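Local structure of EDD domain protein, DegV family (Ruminococcus gnavus ATCC 29149, 5V85) at residues Ser21-Val26 / Cys94-Ile99; Thr144-Lys149 / Glu165-Tyr170; Thr75-Thr80 / Leu183-Lys188. The protein probably binds long-chain fatty acids and holds a vaccenic acid molecule in the crystal. All blocks are in the same frame, centred on the assembly; numbering follows the deposited sequence. Where two conformers were deposited one is given.

Contact 1: Ser21-Val26 / Cys94-Ile99; sequences SYKVIV and CDAERI. With PO4 (phosphate ion), chain I.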
loop_
_atom_site.group_PDB
_atom_site.type_symbol
_atom_site.label_atom_id
_atom_site.label_comp_id
_atom_site.label_asym_id
_atom_site.label_seq_id
_atom_site.Cartn_x
_atom_site.Cartn_y
_atom_site.Cartn_z
ATOM N N SER B 21 -11.729 -1.251 26.314
ATOM C CA SER B 21 -10.849 -0.227 25.764
ATOM C C SER B 21 -11.152 0.049 24.297
ATOM O O SER B 21 -10.923 1.167 23.821
ATOM C CB SER B 21 -9.388 -0.638 25.939
ATOM O OG SER B 21 -9.201 -2.014 25.658
ATOM N N TYR B 22 -11.665 -0.938 23.568
ATOM C CA TYR B 22 -11.948 -0.746 22.154
ATOM C C TYR B 22 -13.007 -1.742 21.703
ATOM O O TYR B 22 -13.212 -2.787 22.325
ATOM C CB TYR B 22 -10.678 -0.893 21.303
ATOM C CG TYR B 22 -10.177 -2.316 21.183
ATOM C CD1 TYR B 22 -9.387 -2.882 22.178
ATOM C CD2 TYR B 22 -10.489 -3.094 20.074
ATOM C CE1 TYR B 22 -8.926 -4.181 22.074
ATOM C CE2 TYR B 22 -10.035 -4.395 19.960
ATOM C CZ TYR B 22 -9.253 -4.932 20.962
ATOM O OH TYR B 22 -8.801 -6.225 20.853
ATOM N N LYS B 23 -13.675 -1.396 20.605
ATOM C CA LYS B 23 -14.603 -2.294 19.935
ATOM C C LYS B 23 -14.345 -2.226 18.437
ATOM O O LYS B 23 -14.073 -1.150 17.894
ATOM C CB LYS B 23 -16.065 -1.936 20.244
ATOM C CG LYS B 23 -17.080 -2.925 19.682
ATOM C CD LYS B 23 -18.510 -2.453 19.911
ATOM C CE LYS B 23 -18.882 -2.511 21.381
ATOM N NZ LYS B 23 -20.346 -2.303 21.597
ATOM N N VAL B 24 -14.413 -3.379 17.777
ATOM C CA VAL B 24 -14.244 -3.476 16.330
ATOM C C VAL B 24 -15.605 -3.777 15.719
ATOM O O VAL B 24 -16.179 -4.848 15.959
ATOM C CB VAL B 24 -13.225 -4.556 15.939
ATOM C CG1 VAL B 24 -12.988 -4.533 14.431
ATOM C CG2 VAL B 24 -11.920 -4.363 16.696
ATOM N N ILE B 25 -16.113 -2.840 14.924
ATOM C CA ILE B 25 -17.380 -2.990 14.218
ATOM C C ILE B 25 -17.083 -3.492 12.810
ATOM O O ILE B 25 -16.278 -2.893 12.090
ATOM C CB ILE B 25 -18.153 -1.660 14.177
ATOM C CG1 ILE B 25 -18.344 -1.096 15.588
ATOM C CG2 ILE B 25 -19.485 -1.838 13.477
ATOM C CD1 ILE B 25 -19.425 -1.787 16.385
ATOM N N VAL B 26 -17.722 -4.593 12.417
ATOM C CA VAL B 26 -17.531 -5.197 11.101
ATOM C C VAL B 26 -18.901 -5.338 10.452
ATOM O O VAL B 26 -19.852 -5.775 11.107
ATOM C CB VAL B 26 -16.833 -6.570 11.205
ATOM C CG1 VAL B 26 -16.489 -7.126 9.828
ATOM C CG2 VAL B 26 -15.580 -6.470 12.070
ATOM N N CYS B 94 -21.351 3.753 22.351
ATOM C CA CYS B 94 -21.292 2.666 23.319
ATOM C C CYS B 94 -20.198 2.987 24.328
ATOM O O CYS B 94 -19.505 4.004 24.224
ATOM C CB CYS B 94 -21.039 1.325 22.626
ATOM S SG CYS B 94 -19.491 1.281 21.687
ATOM N N ASP B 95 -20.029 2.090 25.299
ATOM C CA ASP B 95 -19.091 2.326 26.387
ATOM C C ASP B 95 -17.634 2.112 25.988
ATOM O O ASP B 95 -16.741 2.612 26.682
ATOM C CB ASP B 95 -19.445 1.429 27.575
ATOM C CG ASP B 95 -20.766 1.814 28.218
ATOM O OD1 ASP B 95 -21.546 0.906 28.575
ATOM O OD2 ASP B 95 -21.025 3.028 28.359
ATOM N N ALA B 96 -17.369 1.392 24.898
ATOM C CA ALA B 96 -15.993 1.204 24.453
ATOM C C ALA B 96 -15.362 2.546 24.102
ATOM O O ALA B 96 -16.008 3.417 23.519
ATOM C CB ALA B 96 -15.943 0.266 23.247
ATOM N N GLU B 97 -14.087 2.709 24.463
ATOM C CA GLU B 97 -13.420 3.999 24.299
ATOM C C GLU B 97 -13.050 4.270 22.843
ATOM O O GLU B 97 -13.296 5.366 22.327
ATOM C CB GLU B 97 -12.173 4.058 25.182
ATOM C CG GLU B 97 -12.423 3.692 26.636
ATOM C CD GLU B 97 -12.958 4.854 27.448
ATOM O OE1 GLU B 97 -13.198 5.932 26.862
ATOM O OE2 GLU B 97 -13.140 4.690 28.672
ATOM N N ARG B 98 -12.443 3.297 22.173
ATOM C CA ARG B 98 -11.995 3.447 20.796
ATOM C C ARG B 98 -12.828 2.562 19.879
ATOM O O ARG B 98 -13.120 1.410 20.212
ATOM C CB ARG B 98 -10.514 3.087 20.665
ATOM C CG ARG B 98 -9.633 3.826 21.659
ATOM C CD ARG B 98 -8.159 3.539 21.443
ATOM N NE ARG B 98 -7.739 2.265 22.025
ATOM C CZ ARG B 98 -7.593 2.041 23.328
ATOM N NH1 ARG B 98 -7.843 3.003 24.209
ATOM N NH2 ARG B 98 -7.198 0.848 23.756
ATOM N N ILE B 99 -13.200 3.097 18.718
ATOM C CA ILE B 99 -14.038 2.390 17.756
ATOM C C ILE B 99 -13.250 2.202 16.466
ATOM O O ILE B 99 -12.759 3.177 15.883
ATOM C CB ILE B 99 -15.349 3.140 17.476
ATOM C CG1 ILE B 99 -16.111 3.405 18.779
ATOM C CG2 ILE B 99 -16.202 2.358 16.488
ATOM C CD1 ILE B 99 -16.479 2.146 19.539
HETATM P P PO4 I . -20.495 -1.656 25.107
HETATM O O1 PO4 I . -19.265 -1.027 24.492
HETATM O O2 PO4 I . -21.462 -0.574 25.528
HETATM O O3 PO4 I . -21.167 -2.556 24.099
HETATM O O4 PO4 I . -20.092 -2.473 26.313
#

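Contact 2: Thr144-Lys149 / Glu165-Tyr170; sequences TLIALK and ESVECY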
loop_
_atom_site.group_PDB
_atom_site.type_symbol
_atom_site.label_atom_id
_atom_site.label_comp_id
_atom_site.label_asym_id
_atom_site.label_seq_id
_atom_site.Cartn_x
_atom_site.Cartn_y
_atom_site.Cartn_z
ATOM N N THR B 144 -12.553 -10.072 8.048
ATOM C CA THR B 144 -12.231 -10.831 9.252
ATOM C C THR B 144 -10.778 -10.631 9.660
ATOM O O THR B 144 -10.480 -10.339 10.823
ATOM C CB THR B 144 -12.507 -12.318 9.018
ATOM O OG1 THR B 144 -13.823 -12.487 8.477
ATOM C CG2 THR B 144 -12.379 -13.100 10.324
ATOM N N LEU B 145 -9.857 -10.790 8.706
ATOM C CA LEU B 145 -8.436 -10.701 9.023
ATOM C C LEU B 145 -8.029 -9.291 9.425
ATOM O O LEU B 145 -7.141 -9.122 10.269
ATOM C CB LEU B 145 -7.609 -11.173 7.828
ATOM C CG LEU B 145 -7.647 -12.683 7.578
ATOM C CD1 LEU B 145 -7.008 -13.029 6.239
ATOM C CD2 LEU B 145 -6.958 -13.416 8.714
ATOM N N ILE B 146 -8.650 -8.269 8.833
ATOM C CA ILE B 146 -8.366 -6.899 9.250
ATOM C C ILE B 146 -8.818 -6.681 10.687
ATOM O O ILE B 146 -8.108 -6.064 11.493
ATOM C CB ILE B 146 -9.033 -5.902 8.286
ATOM C CG1 ILE B 146 -8.308 -5.919 6.941
ATOM C CG2 ILE B 146 -9.043 -4.500 8.882
ATOM C CD1 ILE B 146 -9.161 -5.435 5.806
ATOM N N ALA B 147 -10.002 -7.193 11.030
ATOM C CA ALA B 147 -10.487 -7.096 12.402
ATOM C C ALA B 147 -9.533 -7.786 13.368
ATOM O O ALA B 147 -9.254 -7.267 14.456
ATOM C CB ALA B 147 -11.890 -7.699 12.503
ATOM N N LEU B 148 -9.020 -8.959 12.987
ATOM C CA LEU B 148 -8.039 -9.642 13.825
ATOM C C LEU B 148 -6.761 -8.824 13.952
ATOM O O LEU B 148 -6.152 -8.772 15.029
ATOM C CB LEU B 148 -7.740 -11.032 13.257
ATOM C CG LEU B 148 -8.832 -12.088 13.445
ATOM C CD1 LEU B 148 -8.515 -13.351 12.658
ATOM C CD2 LEU B 148 -9.032 -12.410 14.926
ATOM N N LYS B 149 -6.340 -8.171 12.866
ATOM C CA LYS B 149 -5.127 -7.360 12.925
ATOM C C LYS B 149 -5.302 -6.171 13.861
ATOM O O LYS B 149 -4.370 -5.806 14.588
ATOM C CB LYS B 149 -4.731 -6.895 11.522
ATOM C CG LYS B 149 -3.496 -6.002 11.504
ATOM C CD LYS B 149 -2.309 -6.678 10.828
ATOM C CE LYS B 149 -2.051 -8.069 11.370
ATOM N NZ LYS B 149 -0.604 -8.418 11.347
ATOM N N GLU B 165 -2.456 3.265 11.472
ATOM C CA GLU B 165 -1.403 3.233 10.462
ATOM C C GLU B 165 -0.951 1.805 10.179
ATOM O O GLU B 165 -0.720 1.439 9.020
ATOM C CB GLU B 165 -0.220 4.096 10.907
ATOM C CG GLU B 165 0.541 4.736 9.755
ATOM C CD GLU B 165 1.792 5.480 10.201
ATOM O OE1 GLU B 165 2.280 6.328 9.426
ATOM O OE2 GLU B 165 2.289 5.219 11.319
ATOM N N SER B 166 -0.829 0.982 11.222
ATOM C CA SER B 166 -0.375 -0.391 11.025
ATOM C C SER B 166 -1.410 -1.215 10.272
ATOM O O SER B 166 -1.055 -2.042 9.424
ATOM C CB SER B 166 -0.055 -1.037 12.372
ATOM O OG SER B 166 1.270 -0.744 12.772
ATOM N N VAL B 167 -2.694 -1.006 10.563
ATOM C CA VAL B 167 -3.728 -1.784 9.892
ATOM C C VAL B 167 -3.854 -1.362 8.430
ATOM O O VAL B 167 -4.069 -2.201 7.547
ATOM C CB VAL B 167 -5.064 -1.667 10.649
ATOM C CG1 VAL B 167 -6.186 -2.335 9.864
ATOM C CG2 VAL B 167 -4.941 -2.310 12.027
ATOM N N GLU B 168 -3.713 -0.064 8.145
ATOM C CA GLU B 168 -3.768 0.370 6.753
ATOM C C GLU B 168 -2.600 -0.191 5.952
ATOM O O GLU B 168 -2.756 -0.497 4.764
ATOM C CB GLU B 168 -3.799 1.897 6.668
ATOM C CG GLU B 168 -5.107 2.523 7.152
ATOM C CD GLU B 168 -6.253 2.375 6.157
ATOM O OE1 GLU B 168 -6.019 1.903 5.024
ATOM O OE2 GLU B 168 -7.395 2.737 6.514
ATOM N N CYS B 169 -1.431 -0.343 6.582
ATOM C CA CYS B 169 -0.313 -1.005 5.921
ATOM C C CYS B 169 -0.656 -2.451 5.592
ATOM O O CYS B 169 -0.377 -2.930 4.489
ATOM C CB CYS B 169 0.924 -0.963 6.816
ATOM S SG CYS B 169 1.877 0.567 6.793
ATOM N N TYR B 170 -1.256 -3.165 6.549
ATOM C CA TYR B 170 -1.642 -4.550 6.306
ATOM C C TYR B 170 -2.642 -4.650 5.162
ATOM O O TYR B 170 -2.538 -5.546 4.315
ATOM C CB TYR B 170 -2.220 -5.169 7.581
ATOM C CG TYR B 170 -2.901 -6.499 7.341
ATOM C CD1 TYR B 170 -2.161 -7.632 7.022
ATOM C CD2 TYR B 170 -4.283 -6.618 7.411
ATOM C CE1 TYR B 170 -2.778 -8.851 6.786
ATOM C CE2 TYR B 170 -4.911 -7.836 7.177
ATOM C CZ TYR B 170 -4.152 -8.947 6.864
ATOM O OH TYR B 170 -4.766 -10.159 6.629
#

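Contact 3: Thr75-Thr80 / Leu183-Lys188; sequences TSCAKT and LDTLRK. With VCA (vaccenic acid), chain H.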
loop_
_atom_site.group_PDB
_atom_site.type_symbol
_atom_site.label_atom_id
_atom_site.label_comp_id
_atom_site.label_asym_id
_atom_site.label_seq_id
_atom_site.Cartn_x
_atom_site.Cartn_y
_atom_site.Cartn_z
ATOM N N THR B 75 -36.029 -17.698 -9.422
ATOM C CA THR B 75 -35.467 -17.318 -10.711
ATOM C C THR B 75 -34.965 -15.880 -10.700
ATOM O O THR B 75 -34.131 -15.517 -11.537
ATOM C CB THR B 75 -36.504 -17.504 -11.822
ATOM O OG1 THR B 75 -37.574 -16.569 -11.642
ATOM C CG2 THR B 75 -37.067 -18.917 -11.792
ATOM N N SER B 76 -35.444 -15.064 -9.764
ATOM C CA SER B 76 -35.011 -13.680 -9.657
ATOM C C SER B 76 -33.688 -13.590 -8.907
ATOM O O SER B 76 -33.488 -14.254 -7.884
ATOM C CB SER B 76 -36.076 -12.847 -8.943
ATOM O OG SER B 76 -35.636 -11.516 -8.744
ATOM N N CYS B 77 -32.785 -12.762 -9.422
ATOM C CA CYS B 77 -31.485 -12.585 -8.791
ATOM C C CYS B 77 -31.631 -11.870 -7.452
ATOM O O CYS B 77 -32.456 -10.965 -7.298
ATOM C CB CYS B 77 -30.556 -11.797 -9.715
ATOM S SG CYS B 77 -28.881 -11.582 -9.083
ATOM N N ALA B 78 -30.826 -12.285 -6.479
ATOM C CA ALA B 78 -30.867 -11.672 -5.160
ATOM C C ALA B 78 -30.359 -10.237 -5.211
ATOM O O ALA B 78 -29.517 -9.878 -6.039
ATOM C CB ALA B 78 -30.031 -12.481 -4.166
ATOM N N LYS B 79 -30.887 -9.410 -4.312
ATOM C CA LYS B 79 -30.445 -8.034 -4.144
ATOM C C LYS B 79 -30.070 -7.811 -2.687
ATOM O O LYS B 79 -30.614 -8.456 -1.787
ATOM C CB LYS B 79 -31.526 -7.030 -4.565
ATOM C CG LYS B 79 -32.019 -7.206 -5.995
ATOM C CD LYS B 79 -30.912 -6.928 -7.002
ATOM C CE LYS B 79 -31.312 -7.370 -8.404
ATOM N NZ LYS B 79 -30.179 -7.288 -9.369
ATOM N N THR B 80 -29.131 -6.899 -2.458
ATOM C CA THR B 80 -28.659 -6.611 -1.114
ATOM C C THR B 80 -28.627 -5.105 -0.889
ATOM O O THR B 80 -28.702 -4.313 -1.831
ATOM C CB THR B 80 -27.268 -7.217 -0.860
ATOM O OG1 THR B 80 -26.330 -6.694 -1.808
ATOM C CG2 THR B 80 -27.322 -8.733 -0.992
ATOM N N LEU B 183 -21.084 -17.178 -11.094
ATOM C CA LEU B 183 -20.716 -15.771 -11.042
ATOM C C LEU B 183 -21.878 -14.838 -11.359
ATOM O O LEU B 183 -21.672 -13.623 -11.436
ATOM C CB LEU B 183 -19.569 -15.492 -12.014
ATOM C CG LEU B 183 -18.205 -16.098 -11.693
ATOM C CD1 LEU B 183 -17.454 -16.379 -12.981
ATOM C CD2 LEU B 183 -17.405 -15.166 -10.797
ATOM N N ASP B 184 -23.090 -15.374 -11.532
ATOM C CA ASP B 184 -24.186 -14.574 -12.079
ATOM C C ASP B 184 -24.632 -13.480 -11.118
ATOM O O ASP B 184 -25.039 -12.396 -11.556
ATOM C CB ASP B 184 -25.368 -15.474 -12.433
ATOM C CG ASP B 184 -25.040 -16.459 -13.536
ATOM O OD1 ASP B 184 -23.974 -16.311 -14.168
ATOM O OD2 ASP B 184 -25.849 -17.385 -13.765
ATOM N N THR B 185 -24.583 -13.740 -9.811
ATOM C CA THR B 185 -25.059 -12.738 -8.860
ATOM C C THR B 185 -24.147 -11.518 -8.843
ATOM O O THR B 185 -24.625 -10.378 -8.860
ATOM C CB THR B 185 -25.180 -13.345 -7.464
ATOM O OG1 THR B 185 -25.862 -14.604 -7.547
ATOM C CG2 THR B 185 -25.961 -12.412 -6.550
ATOM N N LEU B 186 -22.830 -11.736 -8.821
ATOM C CA LEU B 186 -21.900 -10.618 -8.951
ATOM C C LEU B 186 -22.073 -9.911 -10.292
ATOM O O LEU B 186 -22.001 -8.677 -10.367
ATOM C CB LEU B 186 -20.462 -11.115 -8.786
ATOM C CG LEU B 186 -20.002 -11.493 -7.374
ATOM C CD1 LEU B 186 -18.740 -12.335 -7.439
ATOM C CD2 LEU B 186 -19.768 -10.248 -6.533
ATOM N N ARG B 187 -22.305 -10.673 -11.363
ATOM C CA ARG B 187 -22.422 -10.073 -12.690
ATOM C C ARG B 187 -23.702 -9.256 -12.816
ATOM O O ARG B 187 -23.673 -8.105 -13.268
ATOM C CB ARG B 187 -22.369 -11.161 -13.765
ATOM C CG ARG B 187 -22.703 -10.669 -15.170
ATOM C CD ARG B 187 -21.559 -9.860 -15.766
ATOM N NE ARG B 187 -20.358 -10.668 -15.962
ATOM C CZ ARG B 187 -19.167 -10.174 -16.284
ATOM N NH1 ARG B 187 -19.011 -8.868 -16.449
ATOM N NH2 ARG B 187 -18.130 -10.986 -16.440
ATOM N N LYS B 188 -24.839 -9.834 -12.417
ATOM C CA LYS B 188 -26.115 -9.139 -12.567
ATOM C C LYS B 188 -26.205 -7.899 -11.686
ATOM O O LYS B 188 -26.934 -6.959 -12.017
ATOM C CB LYS B 188 -27.272 -10.088 -12.254
ATOM C CG LYS B 188 -27.480 -11.188 -13.287
ATOM C CD LYS B 188 -28.938 -11.621 -13.352
ATOM C CE LYS B 188 -29.066 -13.131 -13.497
ATOM N NZ LYS B 188 -29.233 -13.811 -12.179
HETATM O O2 VCA H . -23.896 -3.032 -0.517
HETATM C C1 VCA H . -24.314 -4.192 -0.778
HETATM O O1 VCA H . -25.498 -4.357 -1.176
HETATM C C2 VCA H . -23.389 -5.400 -0.609
HETATM C C3 VCA H . -22.674 -5.706 -1.925
HETATM C C4 VCA H . -21.508 -6.661 -1.659
HETATM C C5 VCA H . -20.932 -7.150 -2.989
HETATM C C6 VCA H . -19.613 -7.891 -2.759
HETATM C C7 VCA H . -19.850 -9.130 -1.896
HETATM C C8 VCA H . -18.708 -10.135 -2.080
HETATM C C9 VCA H . -18.961 -11.342 -1.174
HETATM C C10 VCA H . -17.818 -12.355 -1.290
HETATM C C11 VCA H . -17.856 -13.042 -2.653
HETATM C C12 VCA H . -16.779 -13.050 -3.441
HETATM C C13 VCA H . -15.446 -12.466 -2.967
HETATM C C14 VCA H . -15.260 -11.054 -3.526
HETATM C C15 VCA H . -13.846 -10.547 -3.236
HETATM C C16 VCA H . -13.803 -9.032 -3.449
HETATM C C17 VCA H . -12.356 -8.538 -3.507
HETATM C C18 VCA H . -12.336 -7.034 -3.785
#

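Contact 1: Ser21-Val26 / Cys94-Ile99
Strands 22-27 and 98-103 start side by side as a parallel pair in the N-terminal sheet of this DegV fold, with Tyr22 facing Arg98 and Lys23 facing Ile99. Two backbone bonds tie the start of the pair: Arg98 N gives to Ser21 O at 3.1 Å, and Lys23 N gives to Arg98 O at 2.9 Å. Ser21 O also lies 3.5 Å above the centre of the Arg98 guanidinium, so one carbonyl takes an amide and covers the face of a cation. The bend of the arginine at chi3 (-80°) folds the group back there, and its NE pairs with Glu154. On the other face of the sheet Lys23 CB rests 3.7 Å from Ala96 CB, and its chain turns at chi3 to bring NZ within 2.6 Å of phosphate O3; Glu43 forms a salt bridge with the same NZ. The ion, probably from the crystallisation liquor, accepts a nearly straight bond from Asp95 N to O2 (3.0 Å, 170°) and a weak one from Ala96 N. Further in, Ile25 CG1 meets Ile99 CG2 at 4.2 Å. Strand 42-51 flanks strand 22-27, strand 130-135 flanks strand 98-103, and helix 141-155 covers Tyr22 and Val24.

Contact 2: Thr144-Lys149 / Glu165-Tyr170
Tyr170 of helix 160-173 reaches across to helix 141-155 and lays its ring among the neighbours Leu145 and Ile146 and, one turn on, Lys149. The short segments run roughly antiparallel, at 150°, with axes 10.0 Å apart, a spacing that leaves room for the ring between them. The buried part is tightly packed and mostly apolar. Tyr170 CG stands anti to its own amide nitrogen (chi1 168°), which carries the ring across the gap until OH is 3.2 Å from Leu145 CB. Ile146 meets the ring at its edge, CG1 lying 3.9 Å from Tyr170 CE2, while its other branch, CG2, packs 3.7 Å from Val167 CG1. Val167 and Ile146 thereby fill the side nearer the sheet, where Phe134 of strand 130-135 backs the valine.

The solvent side belongs to the partly exposed Lys149, though its methylenes still pack closely. CE lies over one ring face, CD rests at the ring's root, 3.5 Å from Tyr170 CG, and CG touches Val167 CG2 at 4.0 Å. Bends at chi2, chi3 and chi4 then carry NZ toward Gln152, with which it makes a weak hydrogen bond. On the far side of helix 160-173, Cys169 forms a disulfide with Cys169 of the second subunit, and Glu165 makes a salt bridge to Lys247 of that subunit.

Between the two segments, cohesion thus comes from hydrocarbon and aromatic surface. The buried phenol has its OH hydrogen-bonded to Gln174, which helps to satisfy it, and the lysine contributes methylenes to the ring while its ammonium group turns to Gln152.

Contact 3: Thr75-Thr80 / Leu183-Lys188
Cys77, in the loop leading into strand 79-81, makes van der Waals contact with the short helix 184-188, setting SG 4.0 Å from Thr185 CG2. SG is anti to the backbone N of Cys77 (chi1 -177°), and this extends the sulfur toward the helix, where Lys188 CB lies 3.9 Å from it. The lysine chain then runs past the cysteine, its CD 4.0 Å from Cys77 CB, and bends at chi3 and chi4 so that the ammonium nitrogen, NZ, comes 3.4 Å from that same CB.

Polar links run through residues beside the pair. Asn189, directly after the helix, accepts a hydrogen bond from Lys79 NZ and donates one to Ala78 O, while Thr185 OG1 is bonded to Asn290.

Ligand binding involves the strand: Thr80 OG1 donates to O1 of the vaccenic acid carboxylate at 2.6 Å and is also paired with Tyr288 OH. Ser109 OG is a further partner of the fatty acid.

The helix and the loop therefore meet through sulfur, methyl and methylene groups and the lysine's terminal nitrogen, with asparagine amides supplying the polar ties nearby. Within the strand, the hydroxyl of Thr80 holds the lipid head group, consistent with a fatty-acid pocket.

Contacts 1 and 2 adjoin: their centres are 15 Å apart, and Val24 and Val26 of strand 22-27 pack on Ala147, so helix 141-155 lies against that strand and joins the two contacts. Contact 3 lies across the centre of the chain, about 34 Å from contact 1 and 30 Å from contact 2 between centres. It still reaches the same N-terminal sheet as contact 1, through strand 79-81. Along the chain, contact 1 closes before contact 2 opens; contacts 1 and 3 alternate their segments, and contact 2 falls between the two segments of contact 3. Contact 3 meets the lipid carboxylate, whereas contact 2 leads to the subunit-linking disulfide.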